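Local atomic coordinates of protease (Helicobacter pylori, PDB entry 5EUF), a protein that is a zinc-binding M16-family peptidase that probably cleaves the cytoplasmic domain of human junctional adhesion molecule A, weakening the gastric epithelial barrier. Residues V400-A403 / N404-K408. Sequence-based numbering, arbitrary orientation.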
ATOM      1  N   VAL B 400     -18.237   2.741 -28.427  1.00 39.87           N
ATOM      2  CA  VAL B 400     -19.009   1.675 -27.795  1.00 27.93           C
ATOM      3  C   VAL B 400     -18.141   0.445 -27.518  1.00 31.88           C
ATOM      4  O   VAL B 400     -18.314  -0.227 -26.501  1.00 38.79           O
ATOM      5  CB  VAL B 400     -20.223   1.276 -28.661  1.00 23.71           C
ATOM      6  CG1 VAL B 400     -21.024   0.169 -27.991  1.00 24.18           C
ATOM      7  CG2 VAL B 400     -21.108   2.485 -28.913  1.00 24.04           C
ATOM      8  N   ARG B 401     -17.206   0.156 -28.420  1.00 32.29           N
ATOM      9  CA  ARG B 401     -16.248  -0.927 -28.205  1.00 22.47           C
ATOM     10  C   ARG B 401     -15.417  -0.672 -26.954  1.00 26.64           C
ATOM     11  O   ARG B 401     -15.294  -1.538 -26.089  1.00 39.92           O
ATOM     12  CB  ARG B 401     -15.319  -1.090 -29.410  1.00 37.07           C
ATOM     13  CG  ARG B 401     -14.214  -2.121 -29.191  1.00 33.55           C
ATOM     14  CD  ARG B 401     -13.103  -2.009 -30.229  1.00 41.91           C
ATOM     15  NE  ARG B 401     -12.268  -0.825 -30.030  1.00 53.76           N
ATOM     16  CZ  ARG B 401     -12.293   0.251 -30.811  1.00 54.32           C
ATOM     17  NH1 ARG B 401     -13.109   0.296 -31.857  1.00 39.58           N
ATOM     18  NH2 ARG B 401     -11.497   1.280 -30.551  1.00 64.42           N
ATOM     19  N   VAL B 402     -14.847   0.525 -26.875  1.00 24.86           N
ATOM     20  CA  VAL B 402     -14.019   0.921 -25.745  1.00 20.27           C
ATOM     21  C   VAL B 402     -14.834   0.914 -24.455  1.00 40.18           C
ATOM     22  O   VAL B 402     -14.340   0.516 -23.397  1.00 40.49           O
ATOM     23  CB  VAL B 402     -13.404   2.315 -25.974  1.00 19.85           C
ATOM     24  CG1 VAL B 402     -12.678   2.795 -24.732  1.00 32.12           C
ATOM     25  CG2 VAL B 402     -12.454   2.276 -27.157  1.00 19.71           C
ATOM     26  N   ALA B 403     -16.091   1.340 -24.558  1.00 34.73           N
ATOM     27  CA  ALA B 403     -16.998   1.342 -23.418  1.00 24.14           C
ATOM     28  C   ALA B 403     -17.168  -0.063 -22.846  1.00 36.28           C
ATOM     29  O   ALA B 403     -16.875  -0.302 -21.676  1.00 46.32           O
ATOM     30  CB  ALA B 403     -18.344   1.919 -23.815  1.00 20.11           C
ATOM     31  N   ASN B 404     -17.630  -0.993 -23.678  1.00 28.88           N
ATOM     32  CA  ASN B 404     -17.837  -2.372 -23.242  1.00 33.09           C
ATOM     33  C   ASN B 404     -16.547  -3.070 -22.824  1.00 38.83           C
ATOM     34  O   ASN B 404     -16.571  -4.041 -22.065  1.00 44.20           O
ATOM     35  CB  ASN B 404     -18.516  -3.181 -24.346  1.00 22.50           C
ATOM     36  CG  ASN B 404     -19.986  -2.860 -24.479  1.00 37.37           C
ATOM     37  OD1 ASN B 404     -20.839  -3.582 -23.963  1.00 56.19           O
ATOM     38  ND2 ASN B 404     -20.293  -1.768 -25.168  1.00 42.26           N
ATOM     39  N   GLU B 405     -15.422  -2.572 -23.323  1.00 33.29           N
ATOM     40  CA  GLU B 405     -14.132  -3.189 -23.047  1.00 28.98           C
ATOM     41  C   GLU B 405     -13.678  -2.948 -21.615  1.00 35.24           C
ATOM     42  O   GLU B 405     -13.186  -3.859 -20.949  1.00 45.62           O
ATOM     43  CB  GLU B 405     -13.076  -2.660 -24.017  1.00 29.04           C
ATOM     44  CG  GLU B 405     -11.697  -3.265 -23.822  1.00 34.70           C
ATOM     45  CD  GLU B 405     -11.600  -4.689 -24.335  1.00 41.78           C
ATOM     46  OE1 GLU B 405     -12.505  -5.118 -25.082  1.00 59.41           O
ATOM     47  OE2 GLU B 405     -10.615  -5.377 -23.993  1.00 35.66           O
ATOM     48  N   TYR B 406     -13.850  -1.720 -21.138  1.00 40.09           N
ATOM     49  CA  TYR B 406     -13.267  -1.325 -19.862  1.00 35.43           C
ATOM     50  C   TYR B 406     -14.303  -1.028 -18.784  1.00 32.95           C
ATOM     51  O   TYR B 406     -13.995  -1.091 -17.595  1.00 42.36           O
ATOM     52  CB  TYR B 406     -12.368  -0.103 -20.061  1.00 37.35           C
ATOM     53  CG  TYR B 406     -11.345  -0.276 -21.162  1.00 27.77           C
ATOM     54  CD1 TYR B 406     -10.318  -1.202 -21.040  1.00 25.09           C
ATOM     55  CD2 TYR B 406     -11.406   0.485 -22.322  1.00 27.28           C
ATOM     56  CE1 TYR B 406      -9.380  -1.366 -22.043  1.00 26.87           C
ATOM     57  CE2 TYR B 406     -10.472   0.328 -23.331  1.00 24.47           C
ATOM     58  CZ  TYR B 406      -9.461  -0.597 -23.184  1.00 25.24           C
ATOM     59  OH  TYR B 406      -8.529  -0.760 -24.181  1.00 34.27           O
ATOM     60  N   PHE B 407     -15.527  -0.707 -19.190  1.00 18.28           N
ATOM     61  CA  PHE B 407     -16.560  -0.370 -18.215  1.00 27.25           C
ATOM     62  C   PHE B 407     -17.295  -1.617 -17.740  1.00 34.65           C
ATOM     63  O   PHE B 407     -18.524  -1.701 -17.817  1.00 28.73           O
ATOM     64  CB  PHE B 407     -17.544   0.648 -18.793  1.00 27.15           C
ATOM     65  CG  PHE B 407     -16.914   1.965 -19.154  1.00 26.09           C
ATOM     66  CD1 PHE B 407     -15.732   2.373 -18.553  1.00 31.59           C
ATOM     67  CD2 PHE B 407     -17.499   2.794 -20.097  1.00 32.38           C
ATOM     68  CE1 PHE B 407     -15.147   3.583 -18.885  1.00 32.21           C
ATOM     69  CE2 PHE B 407     -16.920   4.005 -20.433  1.00 37.87           C
ATOM     70  CZ  PHE B 407     -15.742   4.400 -19.826  1.00 34.86           C
ATOM     71  N   LYS B 408     -16.523  -2.587 -17.256  1.00 40.34           N
ATOM     72  CA  LYS B 408     -17.062  -3.790 -16.637  1.00 28.25           C
ATOM     73  C   LYS B 408     -16.906  -3.700 -15.124  1.00 19.71           C
ATOM     74  O   LYS B 408     -15.939  -3.122 -14.630  1.00 26.28           O
ATOM     75  CB  LYS B 408     -16.359  -5.040 -17.170  1.00 20.44           C
ATOM     76  CG  LYS B 408     -16.507  -5.245 -18.667  1.00 32.08           C
ATOM     77  CD  LYS B 408     -16.125  -6.664 -19.075  1.00 40.94           C
ATOM     78  CE  LYS B 408     -14.822  -6.700 -19.862  1.00 38.31           C
ATOM     79  NZ  LYS B 408     -13.658  -6.251 -19.052  1.00 52.15           N
TER
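N404 grips the carbonyl of V400 twice, one turn earlier, near the C-terminal end of helix 396-406. Its backbone N lies 3.0 Å from V400 O in the usual helical bond, while its side-chain ND2 approaches V400 O to 2.8 Å, almost straight at 173°. The two donors come from opposite faces of the carbonyl plane. With CG set beside the backbone N (chi1 -75°), the short asparagine amide folds back along the helix; ND2 also bonds to K338 O, so both acceptors help fix the amide's rotation. Backbone bonds from E405 N to R401 O and from Y406 N to V402 O continue the helix, and F407 N to A403 O, at 2.9 Å, closes its last turn. F407 itself is the first residue to leave helical angles and centres an inverse gamma turn; K408 NZ returns to E405 O at 3.1 Å.

Two apolar pairs are spaced i to i+4. V402 CG1 meets the edge of the Y406 ring in its plane, 3.6 Å from CD2; CG of the preceding residue, E405, lies over one face. The small A403 lets the F407 ring come close, with CB 3.9 Å from CD2. Y406 is buried, its hydroxyl satisfied by D265 OD2; R401 pairs through NH1 with D398 and through NH2 with D265 OD1.

Between helices 266-276 and 323-338, branched V402 also packs on A268, L269 and L272, A403 on L337, and F407 on both L272 and L337. The F407 ring also meets F311 edge-to-face and touches Y256, joining the helix end to strands 309-317 and 251-258.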